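Local structure of Methylcobalamin\: coenzyme M methyltransferase (Methanosarcina mazei, 4AY7) at residues A66-L80 against I140-G153. The protein transfers a methyl group from a methylated corrinoid to coenzyme M, a zinc-dependent step in methanogenesis. Sequence-based numbering, arbitrary orientation.
Sequences ALANHELSGLEAVRL and IREKVGPDVPIVGG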
loop_
_atom_site.group_PDB
_atom_site.type_symbol
_atom_site.label_atom_id
_atom_site.label_comp_id
_atom_site.label_asym_id
_atom_site.label_seq_id
_atom_site.Cartn_x
_atom_site.Cartn_y
_atom_site.Cartn_z
ATOM N N ALA A 66 -10.533 -10.687 -1.721
ATOM C CA ALA A 66 -10.575 -9.273 -1.234
ATOM C C ALA A 66 -11.868 -8.955 -0.511
ATOM O O ALA A 66 -11.920 -8.278 0.569
ATOM C CB ALA A 66 -10.450 -8.309 -2.406
ATOM N N LEU A 67 -12.938 -9.426 -1.124
ATOM C CA LEU A 67 -14.238 -9.147 -0.611
ATOM C C LEU A 67 -14.398 -9.862 0.722
ATOM O O LEU A 67 -15.116 -9.376 1.586
ATOM C CB LEU A 67 -15.337 -9.602 -1.565
ATOM C CG LEU A 67 -15.601 -8.697 -2.763
ATOM C CD1 LEU A 67 -16.640 -7.595 -2.513
ATOM C CD2 LEU A 67 -14.307 -8.012 -3.131
ATOM N N ALA A 68 -13.728 -11.007 0.871
ATOM C CA ALA A 68 -13.868 -11.839 2.051
ATOM C C ALA A 68 -13.323 -11.120 3.266
ATOM O O ALA A 68 -13.937 -11.253 4.345
ATOM C CB ALA A 68 -13.217 -13.233 1.849
ATOM N N ASN A 69 -12.229 -10.347 3.118
ATOM C CA ASN A 69 -11.679 -9.569 4.227
ATOM C C ASN A 69 -12.288 -8.158 4.265
ATOM O O ASN A 69 -11.608 -7.161 4.681
ATOM C CB ASN A 69 -10.120 -9.476 4.205
ATOM C CG ASN A 69 -9.542 -9.118 5.588
ATOM O OD1 ASN A 69 -10.319 -8.791 6.502
ATOM N ND2 ASN A 69 -8.214 -9.210 5.770
ATOM N N HIS A 70 -13.517 -8.086 3.747
ATOM C CA HIS A 70 -14.394 -6.954 3.892
ATOM C C HIS A 70 -15.669 -7.463 4.514
ATOM O O HIS A 70 -16.132 -6.966 5.539
ATOM C CB HIS A 70 -14.657 -6.292 2.532
ATOM C CG HIS A 70 -15.804 -5.353 2.548
ATOM N ND1 HIS A 70 -15.843 -4.283 3.374
ATOM C CD2 HIS A 70 -16.999 -5.361 1.850
ATOM C CE1 HIS A 70 -17.017 -3.630 3.213
ATOM N NE2 HIS A 70 -17.725 -4.286 2.273
ATOM N N GLU A 71 -16.247 -8.455 3.881
ATOM C CA GLU A 71 -17.532 -8.973 4.303
ATOM C C GLU A 71 -17.474 -9.796 5.625
ATOM O O GLU A 71 -18.360 -9.670 6.437
ATOM C CB GLU A 71 -18.237 -9.663 3.112
ATOM C CG GLU A 71 -18.628 -8.584 2.070
ATOM C CD GLU A 71 -19.401 -9.073 0.832
ATOM O OE1 GLU A 71 -19.793 -10.263 0.782
ATOM O OE2 GLU A 71 -19.626 -8.239 -0.100
ATOM N N LEU A 72 -16.401 -10.541 5.866
ATOM C CA LEU A 72 -16.235 -11.283 7.101
ATOM C C LEU A 72 -15.502 -10.510 8.223
ATOM O O LEU A 72 -15.680 -10.816 9.428
ATOM C CB LEU A 72 -15.553 -12.632 6.814
ATOM C CG LEU A 72 -16.451 -13.602 6.060
ATOM C CD1 LEU A 72 -15.667 -14.775 5.513
ATOM C CD2 LEU A 72 -17.570 -14.076 6.991
ATOM N N SER A 73 -14.666 -9.514 7.880
ATOM C CA SER A 73 -13.855 -8.865 8.905
ATOM C C SER A 73 -14.445 -7.546 9.420
ATOM O O SER A 73 -14.145 -7.149 10.534
ATOM C CB SER A 73 -12.461 -8.561 8.401
ATOM O OG SER A 73 -12.558 -7.625 7.309
ATOM N N GLY A 74 -15.210 -6.872 8.573
ATOM C CA GLY A 74 -15.768 -5.613 8.822
ATOM C C GLY A 74 -14.823 -4.442 8.513
ATOM O O GLY A 74 -15.188 -3.287 8.805
ATOM N N LEU A 75 -13.669 -4.690 7.897
ATOM C CA LEU A 75 -12.804 -3.589 7.404
ATOM C C LEU A 75 -13.630 -2.820 6.398
ATOM O O LEU A 75 -14.392 -3.413 5.604
ATOM C CB LEU A 75 -11.517 -4.062 6.822
ATOM C CG LEU A 75 -10.559 -4.786 7.777
ATOM C CD1 LEU A 75 -9.386 -5.248 6.949
ATOM C CD2 LEU A 75 -10.174 -3.871 8.958
ATOM N N GLU A 76 -13.509 -1.500 6.487
ATOM C CA GLU A 76 -14.392 -0.598 5.770
ATOM C C GLU A 76 -13.845 -0.160 4.448
ATOM O O GLU A 76 -14.137 0.921 4.000
ATOM C CB GLU A 76 -14.705 0.572 6.701
ATOM C CG GLU A 76 -15.521 0.075 7.897
ATOM C CD GLU A 76 -15.825 1.135 8.971
ATOM O OE1 GLU A 76 -15.094 2.147 9.133
ATOM O OE2 GLU A 76 -16.882 0.953 9.636
ATOM N N ALA A 77 -13.142 -1.058 3.750
ATOM C CA ALA A 77 -12.673 -0.807 2.375
ATOM C C ALA A 77 -12.338 -2.167 1.792
ATOM O O ALA A 77 -12.248 -3.142 2.526
ATOM C CB ALA A 77 -11.434 0.061 2.353
ATOM N N VAL A 78 -12.205 -2.248 0.487
ATOM C CA VAL A 78 -11.709 -3.498 -0.145
ATOM C C VAL A 78 -10.398 -3.139 -0.771
ATOM O O VAL A 78 -10.369 -2.206 -1.593
ATOM C CB VAL A 78 -12.653 -4.024 -1.223
ATOM C CG1 VAL A 78 -12.091 -5.333 -1.859
ATOM C CG2 VAL A 78 -14.034 -4.306 -0.632
ATOM N N ARG A 79 -9.338 -3.880 -0.460
ATOM C CA ARG A 79 -7.972 -3.574 -0.899
ATOM C C ARG A 79 -7.482 -4.782 -1.762
ATOM O O ARG A 79 -7.606 -5.943 -1.367
ATOM C CB ARG A 79 -7.059 -3.487 0.287
ATOM C CG ARG A 79 -5.782 -2.678 0.113
ATOM C CD ARG A 79 -4.684 -3.413 -0.460
ATOM N NE ARG A 79 -3.364 -2.804 -0.381
ATOM C CZ ARG A 79 -2.321 -3.437 -0.877
ATOM N NH1 ARG A 79 -2.459 -4.641 -1.440
ATOM N NH2 ARG A 79 -1.108 -2.928 -0.805
ATOM N N LEU A 80 -6.869 -4.441 -2.867
ATOM C CA LEU A 80 -6.225 -5.407 -3.772
ATOM C C LEU A 80 -5.045 -4.775 -4.466
ATOM O O LEU A 80 -4.958 -3.543 -4.538
ATOM C CB LEU A 80 -7.241 -5.918 -4.787
ATOM C CG LEU A 80 -7.739 -5.040 -5.903
ATOM C CD1 LEU A 80 -8.482 -5.902 -6.910
ATOM C CD2 LEU A 80 -8.714 -3.953 -5.428
ATOM N N ILE A 140 -15.168 -6.313 -8.056
ATOM C CA ILE A 140 -15.413 -5.764 -6.676
ATOM C C ILE A 140 -16.465 -4.630 -6.683
ATOM O O ILE A 140 -17.482 -4.735 -6.023
ATOM C CB ILE A 140 -14.112 -5.273 -6.025
ATOM C CG1 ILE A 140 -13.225 -6.496 -5.772
ATOM C CG2 ILE A 140 -14.395 -4.401 -4.766
ATOM C CD1 ILE A 140 -11.767 -6.129 -5.460
ATOM N N ARG A 141 -16.270 -3.634 -7.545
ATOM C CA ARG A 141 -17.231 -2.558 -7.701
ATOM C C ARG A 141 -18.630 -3.053 -7.983
ATOM O O ARG A 141 -19.596 -2.592 -7.386
ATOM C CB ARG A 141 -16.832 -1.572 -8.793
ATOM C CG ARG A 141 -17.847 -0.447 -8.959
ATOM C CD ARG A 141 -18.007 0.444 -7.704
ATOM N NE ARG A 141 -16.778 1.168 -7.386
ATOM C CZ ARG A 141 -16.376 1.521 -6.141
ATOM N NH1 ARG A 141 -17.073 1.161 -5.057
ATOM N NH2 ARG A 141 -15.248 2.224 -5.964
ATOM N N GLU A 142 -18.771 -4.005 -8.878
ATOM C CA GLU A 142 -20.087 -4.459 -9.213
ATOM C C GLU A 142 -20.737 -5.116 -8.017
ATOM O O GLU A 142 -21.934 -5.020 -7.868
ATOM C CB GLU A 142 -20.049 -5.444 -10.410
ATOM C CG GLU A 142 -21.436 -5.899 -10.819
ATOM C CD GLU A 142 -21.476 -6.556 -12.198
ATOM O OE1 GLU A 142 -20.402 -7.017 -12.737
ATOM O OE2 GLU A 142 -22.612 -6.632 -12.735
ATOM N N LYS A 143 -19.967 -5.812 -7.198
ATOM C CA LYS A 143 -20.551 -6.533 -6.061
ATOM C C LYS A 143 -20.875 -5.617 -4.883
ATOM O O LYS A 143 -21.911 -5.775 -4.243
ATOM C CB LYS A 143 -19.642 -7.609 -5.516
ATOM C CG LYS A 143 -20.477 -8.725 -4.911
ATOM C CD LYS A 143 -20.084 -9.075 -3.496
ATOM C CE LYS A 143 -21.003 -10.191 -2.956
ATOM N NZ LYS A 143 -20.148 -11.125 -2.151
ATOM N N VAL A 144 -19.961 -4.742 -4.529
ATOM C CA VAL A 144 -20.188 -3.879 -3.362
ATOM C C VAL A 144 -20.936 -2.569 -3.646
ATOM O O VAL A 144 -21.456 -1.925 -2.711
ATOM C CB VAL A 144 -18.874 -3.523 -2.671
ATOM C CG1 VAL A 144 -18.171 -4.784 -2.263
ATOM C CG2 VAL A 144 -17.999 -2.581 -3.541
ATOM N N GLY A 145 -20.992 -2.151 -4.913
ATOM C CA GLY A 145 -21.699 -0.933 -5.227
ATOM C C GLY A 145 -20.888 0.330 -4.921
ATOM O O GLY A 145 -19.653 0.266 -4.603
ATOM N N PRO A 146 -21.540 1.485 -5.073
ATOM C CA PRO A 146 -20.821 2.724 -5.117
ATOM C C PRO A 146 -20.390 3.229 -3.745
ATOM O O PRO A 146 -19.514 4.084 -3.694
ATOM C CB PRO A 146 -21.827 3.702 -5.765
ATOM C CG PRO A 146 -23.167 3.144 -5.413
ATOM C CD PRO A 146 -22.991 1.657 -5.310
ATOM N N ASP A 147 -20.945 2.677 -2.669
ATOM C CA ASP A 147 -20.715 3.246 -1.329
ATOM C C ASP A 147 -19.602 2.658 -0.457
ATOM O O ASP A 147 -19.402 3.130 0.673
ATOM C CB ASP A 147 -22.022 3.223 -0.547
ATOM C CG ASP A 147 -23.107 4.093 -1.215
ATOM O OD1 ASP A 147 -22.810 5.056 -1.998
ATOM O OD2 ASP A 147 -24.279 3.837 -0.901
ATOM N N VAL A 148 -18.904 1.658 -0.971
ATOM C CA VAL A 148 -17.738 1.078 -0.340
ATOM C C VAL A 148 -16.529 1.475 -1.131
ATOM O O VAL A 148 -16.532 1.324 -2.374
ATOM C CB VAL A 148 -17.858 -0.428 -0.333
ATOM C CG1 VAL A 148 -16.639 -1.075 0.297
ATOM C CG2 VAL A 148 -19.100 -0.816 0.424
ATOM N N PRO A 149 -15.485 1.930 -0.456
ATOM C CA PRO A 149 -14.300 2.350 -1.194
ATOM C C PRO A 149 -13.391 1.155 -1.590
ATOM O O PRO A 149 -13.291 0.206 -0.856
ATOM C CB PRO A 149 -13.593 3.250 -0.192
ATOM C CG PRO A 149 -13.882 2.650 1.132
ATOM C CD PRO A 149 -15.304 2.099 1.006
ATOM N N ILE A 150 -12.697 1.274 -2.710
ATOM C CA ILE A 150 -11.779 0.297 -3.233
ATOM C C ILE A 150 -10.439 0.950 -3.204
ATOM O O ILE A 150 -10.269 2.025 -3.740
ATOM C CB ILE A 150 -12.105 -0.129 -4.678
ATOM C CG1 ILE A 150 -13.495 -0.731 -4.734
ATOM C CG2 ILE A 150 -11.035 -1.109 -5.218
ATOM C CD1 ILE A 150 -13.908 -1.139 -6.139
ATOM N N VAL A 151 -9.533 0.333 -2.458
ATOM C CA VAL A 151 -8.154 0.750 -2.394
ATOM C C VAL A 151 -7.255 -0.123 -3.333
ATOM O O VAL A 151 -7.186 -1.332 -3.202
ATOM C CB VAL A 151 -7.639 0.595 -0.976
ATOM C CG1 VAL A 151 -6.203 1.077 -0.958
ATOM C CG2 VAL A 151 -8.508 1.417 0.010
ATOM N N GLY A 152 -6.632 0.515 -4.298
ATOM C CA GLY A 152 -5.682 -0.087 -5.144
ATOM C C GLY A 152 -4.284 0.053 -4.612
ATOM O O GLY A 152 -3.745 1.129 -4.552
ATOM N N GLY A 153 -3.663 -1.083 -4.343
ATOM C CA GLY A 153 -2.306 -1.142 -3.861
ATOM C C GLY A 153 -1.318 -1.421 -4.939
ATOM O O GLY A 153 -1.626 -2.164 -5.918
#
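The carbonyl oxygen V78 O takes a 2.8 Å hydrogen bond from V151 N, backed by a weak CA-H...O contact from I150. This pairs strand 78-80 with strand 150-155, parallel neighbours in the TIM barrel, with helices 59-71 and 130-144 packed outside them. The pairing continues with V78 N to P149 O, L80 N to V151 O and G153 N to L80 O, the last 2.8 Å long and nearly straight (173°).

Between strands and helices, I140 CD1 meets L80 CD1 (3.6 Å) and V78 CG1 tip to tip. L67 straddles the adjoining part of helix 130-144: its CD2 presses on I140 CG1 and its CD1 on V144 CG1, both at 3.2 Å, tight for carbons. Farther out, K143 NZ forms a salt bridge to E71 OE1 on the syn side, though 23° out of the carboxylate plane.

Chi1 of 165° swings the H70 ring away from its own backbone N, and chi2 then turns ND1 to L75 O, 2.8 Å away and close to the ring plane, while V148 CG1 makes an off-centre CH-pi contact with the ring. Replacing the imidazole with an alanine side chain would probably leave L75 O without this donor and V148 CG1 without its ring, so that the loop carrying L75 could move more freely.

R79 lies on the other face of the strand, its side chain about 4 Å from that of Q38, a coenzyme M-binding residue; its NE bonds V36 O, and G153 CA lies against one guanidinium face, 3.7 Å from R79 NH2.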